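Local coordinates for uncharacterized protein, DUF633, LMOf2365_1472 (Listeria monocytogenes str. 4b F2365, PDB 3GNL) that is of unknown function but is probably a tRNA (adenine(22)-N(1))-methyltransferase with a Rossmann-like methyltransferase fold, at residues K120-P125 / Y156-L161; W141-E146 / G178-K183. All blocks are in the same frame, centred on the assembly; numbering follows the deposited sequence.

Contact 1 of 2, residues K120-P125 / Y156-L161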
ATOM      1  N   LYS A 120     -12.322  -6.347   0.546  1.00 24.13           N
ATOM      2  CA  LYS A 120     -10.870  -6.516   0.582  1.00 23.28           C
ATOM      3  C   LYS A 120     -10.209  -5.312  -0.044  1.00 23.80           C
ATOM      4  O   LYS A 120     -10.628  -4.840  -1.110  1.00 23.03           O
ATOM      5  CB  LYS A 120     -10.443  -7.812  -0.087  1.00 23.44           C
ATOM      6  CG  LYS A 120      -8.923  -8.121  -0.044  1.00 24.13           C
ATOM      7  CD  LYS A 120      -8.539  -9.591  -0.241  1.00 26.84           C
ATOM      8  CE  LYS A 120      -9.112 -10.152  -1.547  1.00 27.22           C
ATOM      9  NZ  LYS A 120      -8.687 -11.555  -1.575  1.00 28.13           N
ATOM     10  N   LEU A 121      -9.187  -4.764   0.632  1.00 22.24           N
ATOM     11  CA  LEU A 121      -8.324  -3.737   0.022  1.00 21.99           C
ATOM     12  C   LEU A 121      -6.935  -4.326   0.006  1.00 20.56           C
ATOM     13  O   LEU A 121      -6.485  -4.934   0.981  1.00 21.42           O
ATOM     14  CB  LEU A 121      -8.277  -2.415   0.825  1.00 21.94           C
ATOM     15  CG  LEU A 121      -9.586  -1.716   1.151  1.00 22.03           C
ATOM     16  CD1 LEU A 121      -9.418  -0.539   2.159  1.00 22.66           C
ATOM     17  CD2 LEU A 121     -10.211  -1.223  -0.144  1.00 25.96           C
ATOM     18  N   ILE A 122      -6.250  -4.145  -1.119  1.00 18.86           N
ATOM     19  CA  ILE A 122      -4.837  -4.531  -1.219  1.00 19.64           C
ATOM     20  C   ILE A 122      -4.055  -3.253  -1.558  1.00 19.40           C
ATOM     21  O   ILE A 122      -4.243  -2.646  -2.657  1.00 19.82           O
ATOM     22  CB  ILE A 122      -4.592  -5.548  -2.319  1.00 19.70           C
ATOM     23  CG1 ILE A 122      -5.430  -6.815  -2.060  1.00 20.88           C
ATOM     24  CG2 ILE A 122      -3.114  -5.900  -2.343  1.00 21.36           C
ATOM     25  CD1 ILE A 122      -5.610  -7.710  -3.325  1.00 19.35           C
ATOM     26  N   LEU A 123      -3.262  -2.763  -0.593  1.00 19.22           N
ATOM     27  CA  LEU A 123      -2.676  -1.414  -0.772  1.00 18.64           C
ATOM     28  C   LEU A 123      -1.161  -1.564  -0.761  1.00 18.99           C
ATOM     29  O   LEU A 123      -0.598  -2.341   0.025  1.00 18.99           O
ATOM     30  CB  LEU A 123      -3.113  -0.487   0.380  1.00 18.71           C
ATOM     31  CG  LEU A 123      -4.600  -0.435   0.644  1.00 19.06           C
ATOM     32  CD1 LEU A 123      -4.816   0.542   1.824  1.00 20.89           C
ATOM     33  CD2 LEU A 123      -5.375  -0.015  -0.620  1.00 19.95           C
ATOM     34  N   GLN A 124      -0.501  -0.824  -1.658  1.00 18.30           N
ATOM     35  CA  GLN A 124       0.952  -0.900  -1.729  1.00 19.78           C
ATOM     36  C   GLN A 124       1.462   0.537  -1.789  1.00 18.01           C
ATOM     37  O   GLN A 124       1.635   1.076  -2.860  1.00 18.60           O
ATOM     38  CB  GLN A 124       1.393  -1.753  -2.912  1.00 20.57           C
ATOM     39  CG  GLN A 124       2.934  -1.969  -2.966  1.00 21.01           C
ATOM     40  CD  GLN A 124       3.622  -0.846  -3.701  1.00 24.24           C
ATOM     41  OE1 GLN A 124       3.302  -0.595  -4.847  1.00 23.48           O
ATOM     42  NE2 GLN A 124       4.537  -0.137  -3.021  1.00 28.14           N
ATOM     43  N   PRO A 125       1.713   1.136  -0.617  1.00 19.28           N
ATOM     44  CA  PRO A 125       2.215   2.526  -0.583  1.00 19.06           C
ATOM     45  C   PRO A 125       3.735   2.593  -0.740  1.00 20.96           C
ATOM     46  O   PRO A 125       4.454   1.748  -0.205  1.00 25.08           O
ATOM     47  CB  PRO A 125       1.834   3.001   0.805  1.00 19.69           C
ATOM     48  CG  PRO A 125       1.942   1.727   1.671  1.00 20.18           C
ATOM     49  CD  PRO A 125       1.451   0.611   0.725  1.00 19.19           C
ATOM     50  N   TYR A 156       9.494  -2.473  -0.599  1.00 22.85           N
ATOM     51  CA  TYR A 156       8.084  -2.175  -0.759  1.00 22.20           C
ATOM     52  C   TYR A 156       7.292  -2.958   0.268  1.00 20.80           C
ATOM     53  O   TYR A 156       7.511  -4.155   0.473  1.00 21.76           O
ATOM     54  CB  TYR A 156       7.583  -2.640  -2.130  1.00 22.31           C
ATOM     55  CG  TYR A 156       8.246  -1.956  -3.279  1.00 25.53           C
ATOM     56  CD1 TYR A 156       7.868  -0.665  -3.628  1.00 26.43           C
ATOM     57  CD2 TYR A 156       9.267  -2.588  -3.987  1.00 26.92           C
ATOM     58  CE1 TYR A 156       8.508   0.022  -4.685  1.00 28.70           C
ATOM     59  CE2 TYR A 156       9.928  -1.918  -5.065  1.00 29.17           C
ATOM     60  CZ  TYR A 156       9.519  -0.624  -5.392  1.00 28.26           C
ATOM     61  OH  TYR A 156      10.137   0.074  -6.442  1.00 29.82           O
ATOM     62  N   GLU A 157       6.304  -2.302   0.838  1.00 20.97           N
ATOM     63  CA  GLU A 157       5.354  -2.933   1.763  1.00 20.93           C
ATOM     64  C   GLU A 157       3.989  -3.046   1.102  1.00 20.91           C
ATOM     65  O   GLU A 157       3.572  -2.146   0.345  1.00 19.65           O
ATOM     66  CB  GLU A 157       5.220  -2.103   3.044  1.00 23.16           C
ATOM     67  CG  GLU A 157       6.482  -2.061   3.943  1.00 25.81           C
ATOM     68  CD  GLU A 157       6.499  -0.805   4.790  1.00 29.89           C
ATOM     69  OE1 GLU A 157       6.561   0.338   4.232  1.00 33.41           O
ATOM     70  OE2 GLU A 157       6.461  -0.953   6.004  1.00 29.16           O
ATOM     71  N   ILE A 158       3.314  -4.158   1.407  1.00 19.65           N
ATOM     72  CA  ILE A 158       1.939  -4.435   0.893  1.00 19.10           C
ATOM     73  C   ILE A 158       1.094  -4.771   2.113  1.00 19.84           C
ATOM     74  O   ILE A 158       1.563  -5.417   3.054  1.00 20.20           O
ATOM     75  CB  ILE A 158       1.952  -5.628  -0.086  1.00 20.25           C
ATOM     76  CG1 ILE A 158       2.837  -5.253  -1.296  1.00 22.27           C
ATOM     77  CG2 ILE A 158       0.499  -6.002  -0.536  1.00 19.70           C
ATOM     78  CD1 ILE A 158       3.227  -6.425  -2.106  1.00 22.58           C
HETATM   79  N   MSE A 159      -0.135  -4.285   2.137  1.00 18.79           N
HETATM   80  CA  MSE A 159      -1.030  -4.632   3.238  1.00 19.86           C
HETATM   81  C   MSE A 159      -2.392  -5.015   2.662  1.00 20.05           C
HETATM   82  O   MSE A 159      -2.854  -4.434   1.684  1.00 18.88           O
HETATM   83  CB  MSE A 159      -1.175  -3.477   4.235  1.00 22.73           C
HETATM   84  CG  MSE A 159      -1.868  -2.254   3.751  1.00 25.08           C
HETATM   85 SE   MSE A 159      -1.916  -0.925   5.242  1.00 29.18          SE
HETATM   86  CE  MSE A 159      -0.072  -0.337   5.056  1.00 19.19           C
ATOM     87  N   VAL A 160      -3.035  -5.976   3.313  1.00 19.95           N
ATOM     88  CA  VAL A 160      -4.353  -6.421   2.855  1.00 21.79           C
ATOM     89  C   VAL A 160      -5.296  -6.192   3.991  1.00 22.23           C
ATOM     90  O   VAL A 160      -4.947  -6.521   5.141  1.00 22.29           O
ATOM     91  CB  VAL A 160      -4.309  -7.890   2.498  1.00 22.52           C
ATOM     92  CG1 VAL A 160      -5.708  -8.344   1.991  1.00 22.94           C
ATOM     93  CG2 VAL A 160      -3.196  -8.162   1.453  1.00 23.93           C
ATOM     94  N   LEU A 161      -6.434  -5.570   3.706  1.00 20.49           N
ATOM     95  CA  LEU A 161      -7.382  -5.193   4.763  1.00 22.77           C
ATOM     96  C   LEU A 161      -8.756  -5.753   4.499  1.00 23.62           C
ATOM     97  O   LEU A 161      -9.113  -6.001   3.347  1.00 26.51           O
ATOM     98  CB  LEU A 161      -7.503  -3.678   4.860  1.00 24.49           C
ATOM     99  CG  LEU A 161      -6.169  -2.984   5.215  1.00 25.21           C
ATOM    100  CD1 LEU A 161      -5.516  -2.611   3.929  1.00 25.20           C
ATOM    101  CD2 LEU A 161      -6.342  -1.765   6.041  1.00 26.78           C
TER
HETATM  102  O   HOH W   1       6.427   0.702   0.985  1.00 32.71           O
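Tyr-156 meets Gln-124 through the amide nitrogen: NE2 of Gln-124 lies 3.4 Å from CD1 of Tyr-156, with amide and ring planes 88° apart. That amide is also held by Arg-11 at OE1 and Asn-126 at NE2. Next along, the buried carbonyl O of Glu-157 has no hydrogen-bond partner, since Pro-125 brings no N-H; a CA-H...O contact from CA of Gln-124, 3.6 Å from O of Glu-157, is a weak substitute, with CG of Gln-124 and CD of Pro-125 packed around the oxygen. A water accepts from N of Glu-157, donates to OE1 of Glu-157 and also approaches O of Pro-125. Ile-158 lays CG1 against CG of Gln-124 (3.7 Å), while its CG2 runs beside that of Ile-122, both side chains pointing the same way. The strands run antiparallel, their axes 168° apart; the sheet order 3-2-1-4-5-7-6, with reversed strand 154-163 inserted beside 120-125, is that of class I methyltransferases. Met-159, a selenomethionine, forms an antiparallel hydrogen-bonded pair with Leu-123: N of Met-159 donates to O of Leu-123 and N of Leu-123 to O of Met-159, both at 2.9 Å. A chi1 of 67° sets CG between the backbone N and the carbonyl carbon, where it meets CB of Leu-123. On the other face, CG1 of Val-160 sits 3.8 Å from CG of Lys-120, whose ammonium continues to Glu-23 and Tyr-18. Leu-161 repeats the two-bond pairing with Leu-121, and its CD1 touches CD1 of Leu-123.

Contact 2 of 2, residues W141-E146 / G178-K183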
ATOM      1  N   TRP A 141     -10.993  -1.059   9.619  1.00 23.14           N
ATOM      2  CA  TRP A 141     -10.569  -2.126   8.730  1.00 23.63           C
ATOM      3  C   TRP A 141      -9.428  -2.917   9.357  1.00 22.34           C
ATOM      4  O   TRP A 141      -8.374  -2.328   9.716  1.00 24.11           O
ATOM      5  CB  TRP A 141     -10.128  -1.591   7.360  1.00 22.31           C
ATOM      6  CG  TRP A 141     -11.278  -1.064   6.507  1.00 21.96           C
ATOM      7  CD1 TRP A 141     -12.048  -0.000   6.756  1.00 24.86           C
ATOM      8  CD2 TRP A 141     -11.727  -1.608   5.251  1.00 24.28           C
ATOM      9  NE1 TRP A 141     -13.002   0.163   5.753  1.00 25.82           N
ATOM     10  CE2 TRP A 141     -12.816  -0.828   4.829  1.00 23.71           C
ATOM     11  CE3 TRP A 141     -11.348  -2.716   4.487  1.00 24.19           C
ATOM     12  CZ2 TRP A 141     -13.501  -1.086   3.621  1.00 25.31           C
ATOM     13  CZ3 TRP A 141     -12.048  -2.987   3.287  1.00 23.54           C
ATOM     14  CH2 TRP A 141     -13.101  -2.167   2.877  1.00 25.10           C
ATOM     15  N   LEU A 142      -9.580  -4.217   9.516  1.00 21.31           N
ATOM     16  CA  LEU A 142      -8.516  -5.051  10.005  1.00 23.88           C
ATOM     17  C   LEU A 142      -7.436  -5.285   8.947  1.00 24.18           C
ATOM     18  O   LEU A 142      -7.738  -5.518   7.773  1.00 23.25           O
ATOM     19  CB  LEU A 142      -9.091  -6.390  10.479  1.00 25.62           C
ATOM     20  CG  LEU A 142      -8.399  -7.336  11.425  1.00 29.80           C
ATOM     21  CD1 LEU A 142      -7.988  -6.648  12.772  1.00 29.43           C
ATOM     22  CD2 LEU A 142      -9.379  -8.465  11.719  1.00 29.94           C
ATOM     23  N   ILE A 143      -6.165  -5.244   9.345  1.00 21.73           N
ATOM     24  CA  ILE A 143      -5.098  -5.751   8.503  1.00 21.28           C
ATOM     25  C   ILE A 143      -4.988  -7.275   8.670  1.00 23.98           C
ATOM     26  O   ILE A 143      -4.784  -7.807   9.784  1.00 24.92           O
ATOM     27  CB  ILE A 143      -3.758  -5.038   8.860  1.00 20.44           C
ATOM     28  CG1 ILE A 143      -3.923  -3.546   8.595  1.00 19.30           C
ATOM     29  CG2 ILE A 143      -2.559  -5.616   8.046  1.00 21.77           C
ATOM     30  CD1 ILE A 143      -2.804  -2.648   9.319  1.00 21.76           C
ATOM     31  N   THR A 144      -5.191  -8.009   7.565  1.00 23.15           N
ATOM     32  CA  THR A 144      -5.186  -9.455   7.606  1.00 23.65           C
ATOM     33  C   THR A 144      -3.958 -10.123   7.060  1.00 22.61           C
ATOM     34  O   THR A 144      -3.653 -11.235   7.434  1.00 23.30           O
ATOM     35  CB  THR A 144      -6.395 -10.005   6.857  1.00 25.00           C
ATOM     36  OG1 THR A 144      -6.373  -9.481   5.535  1.00 25.65           O
ATOM     37  CG2 THR A 144      -7.671  -9.498   7.536  1.00 26.49           C
ATOM     38  N   SER A 145      -3.209  -9.419   6.204  1.00 20.47           N
ATOM     39  CA  SER A 145      -1.961  -9.932   5.674  1.00 21.52           C
ATOM     40  C   SER A 145      -1.098  -8.716   5.373  1.00 17.63           C
ATOM     41  O   SER A 145      -1.619  -7.643   5.114  1.00 19.71           O
ATOM     42  CB  SER A 145      -2.155 -10.677   4.345  1.00 22.12           C
ATOM     43  OG  SER A 145      -2.807 -11.942   4.508  1.00 24.60           O
ATOM     44  N   GLU A 146       0.225  -8.956   5.447  1.00 19.34           N
ATOM     45  CA  GLU A 146       1.208  -7.973   4.921  1.00 17.71           C
ATOM     46  C   GLU A 146       2.398  -8.692   4.377  1.00 18.70           C
ATOM     47  O   GLU A 146       2.710  -9.846   4.735  1.00 21.25           O
ATOM     48  CB  GLU A 146       1.694  -7.023   6.043  1.00 18.72           C
ATOM     49  CG  GLU A 146       0.581  -6.252   6.757  1.00 19.39           C
ATOM     50  CD  GLU A 146       1.119  -5.317   7.869  1.00 20.73           C
ATOM     51  OE1 GLU A 146       1.659  -5.881   8.868  1.00 20.63           O
ATOM     52  OE2 GLU A 146       0.988  -4.094   7.691  1.00 20.87           O
ATOM     53  N   GLY A 178       3.781  -2.433  11.009  1.00 18.69           N
ATOM     54  CA  GLY A 178       2.854  -3.418  10.438  1.00 18.85           C
ATOM     55  C   GLY A 178       2.635  -4.535  11.429  1.00 19.25           C
ATOM     56  O   GLY A 178       3.571  -5.229  11.839  1.00 18.87           O
ATOM     57  N   PRO A 179       1.362  -4.816  11.767  1.00 19.98           N
ATOM     58  CA  PRO A 179       1.130  -5.890  12.731  1.00 19.81           C
ATOM     59  C   PRO A 179       1.557  -7.286  12.277  1.00 21.54           C
ATOM     60  O   PRO A 179       1.999  -8.072  13.093  1.00 23.74           O
ATOM     61  CB  PRO A 179      -0.394  -5.822  12.983  1.00 21.14           C
ATOM     62  CG  PRO A 179      -0.924  -5.270  11.666  1.00 20.69           C
ATOM     63  CD  PRO A 179       0.128  -4.206  11.257  1.00 20.57           C
ATOM     64  N   CYS A 180       1.426  -7.587  10.987  1.00 20.69           N
ATOM     65  CA  CYS A 180       1.861  -8.870  10.468  1.00 21.55           C
ATOM     66  C   CYS A 180       3.356  -8.877  10.264  1.00 20.94           C
ATOM     67  O   CYS A 180       4.023  -9.866  10.567  1.00 23.37           O
ATOM     68  CB  CYS A 180       1.136  -9.189   9.141  1.00 22.55           C
ATOM     69  SG  CYS A 180      -0.724  -9.080   9.221  1.00 24.79           S
ATOM     70  N   LEU A 181       3.892  -7.762   9.758  1.00 21.20           N
ATOM     71  CA  LEU A 181       5.312  -7.693   9.482  1.00 19.89           C
ATOM     72  C   LEU A 181       6.133  -7.800  10.759  1.00 21.22           C
ATOM     73  O   LEU A 181       7.212  -8.414  10.783  1.00 21.39           O
ATOM     74  CB  LEU A 181       5.674  -6.379   8.766  1.00 18.66           C
ATOM     75  CG  LEU A 181       5.026  -6.191   7.373  1.00 17.29           C
ATOM     76  CD1 LEU A 181       5.465  -4.840   6.805  1.00 18.53           C
ATOM     77  CD2 LEU A 181       5.358  -7.295   6.396  1.00 20.89           C
ATOM     78  N   LEU A 182       5.615  -7.219  11.826  1.00 21.50           N
ATOM     79  CA  LEU A 182       6.446  -7.297  13.036  1.00 25.21           C
ATOM     80  C   LEU A 182       6.402  -8.664  13.740  1.00 28.79           C
ATOM     81  O   LEU A 182       7.311  -8.976  14.485  1.00 28.47           O
ATOM     82  CB  LEU A 182       6.194  -6.118  13.975  1.00 26.93           C
ATOM     83  CG  LEU A 182       4.892  -6.065  14.736  1.00 27.18           C
ATOM     84  CD1 LEU A 182       4.995  -6.902  16.039  1.00 29.11           C
ATOM     85  CD2 LEU A 182       4.619  -4.607  15.065  1.00 25.65           C
ATOM     86  N   LYS A 183       5.359  -9.454  13.500  1.00 28.47           N
ATOM     87  CA  LYS A 183       5.340 -10.860  13.936  1.00 30.79           C
ATOM     88  C   LYS A 183       6.314 -11.735  13.125  1.00 30.01           C
ATOM     89  O   LYS A 183       7.035 -12.571  13.668  1.00 32.04           O
ATOM     90  CB  LYS A 183       3.927 -11.454  13.882  1.00 32.96           C
ATOM     91  CG  LYS A 183       2.933 -10.905  14.902  1.00 36.41           C
ATOM     92  CD  LYS A 183       1.842 -11.957  15.155  1.00 39.44           C
ATOM     93  CE  LYS A 183       0.469 -11.334  15.395  1.00 40.55           C
ATOM     94  NZ  LYS A 183      -0.619 -12.215  14.853  1.00 42.56           N
TER
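Glu-146 reaches from its strand to the start of helix 179-184, where its OE1 accepts two backbone N-H groups. Cys-180 N approaches OE1 of Glu-146 to 2.7 Å in a bent bond (135° at the hydrogen), whereas Leu-181 N, 3.1 Å from the same oxygen, is straighter at 159°. Both come from the anti side but from opposite faces of the carboxylate plane, so that one oxygen is gripped by two donors of the first helical turn; the positive end of the helix would probably stabilise the negative charge. With chi2 at 180°, the side chain stretches out far enough to put the carboxylate there. Its aliphatic part packs too, CB of Glu-146 lying 3.7 Å from CG of Leu-181. Where the chain leaves helix 172-177 before helix 179-184, CA of Gly-178 comes within 3.4 Å of OE2 of Glu-146.

Ile-143 and Pro-179 form the buried apolar part, crossing at about a right angle, with CD1 of Ile-143 3.8 Å from CD of Pro-179. The loose, solvent side lies at Thr-144 and Ser-145, a classic beta bulge opposite Val-160; both side chains leave the backbone away from the helix, and SG of Cys-180 stays 3.9 Å from CA of Ser-145. Arg-133 of helix 129-139 lies against both segments, its NE in a salt bridge with OE2 of Glu-146; Glu-174 of helix 172-177 touches Pro-179, and strand 154-163 pairs with the strand's backbone.

In the fold
From the N terminus, the chain first lays down the parallel strands, with 93-99 next to 120-125. Helix 129-139 then leads to strand 141-151, and the chain turns back in a hairpin as 154-163, which inserts between 120-125 and 141-151; contact 1 thereby closes a loop of 30 residues. Contact 2 opens inside that loop and closes beyond it, at residues 178-183, so the two cross rather than nest. Their centres are about 10 Å apart, and they meet where Val-160 probably bonds through its backbone to Thr-144 and Ser-145. Contact 1 ties the reversed strand to the parallel sheet, and contact 2 joins the sheet's edge strand to the start of helix 179-184.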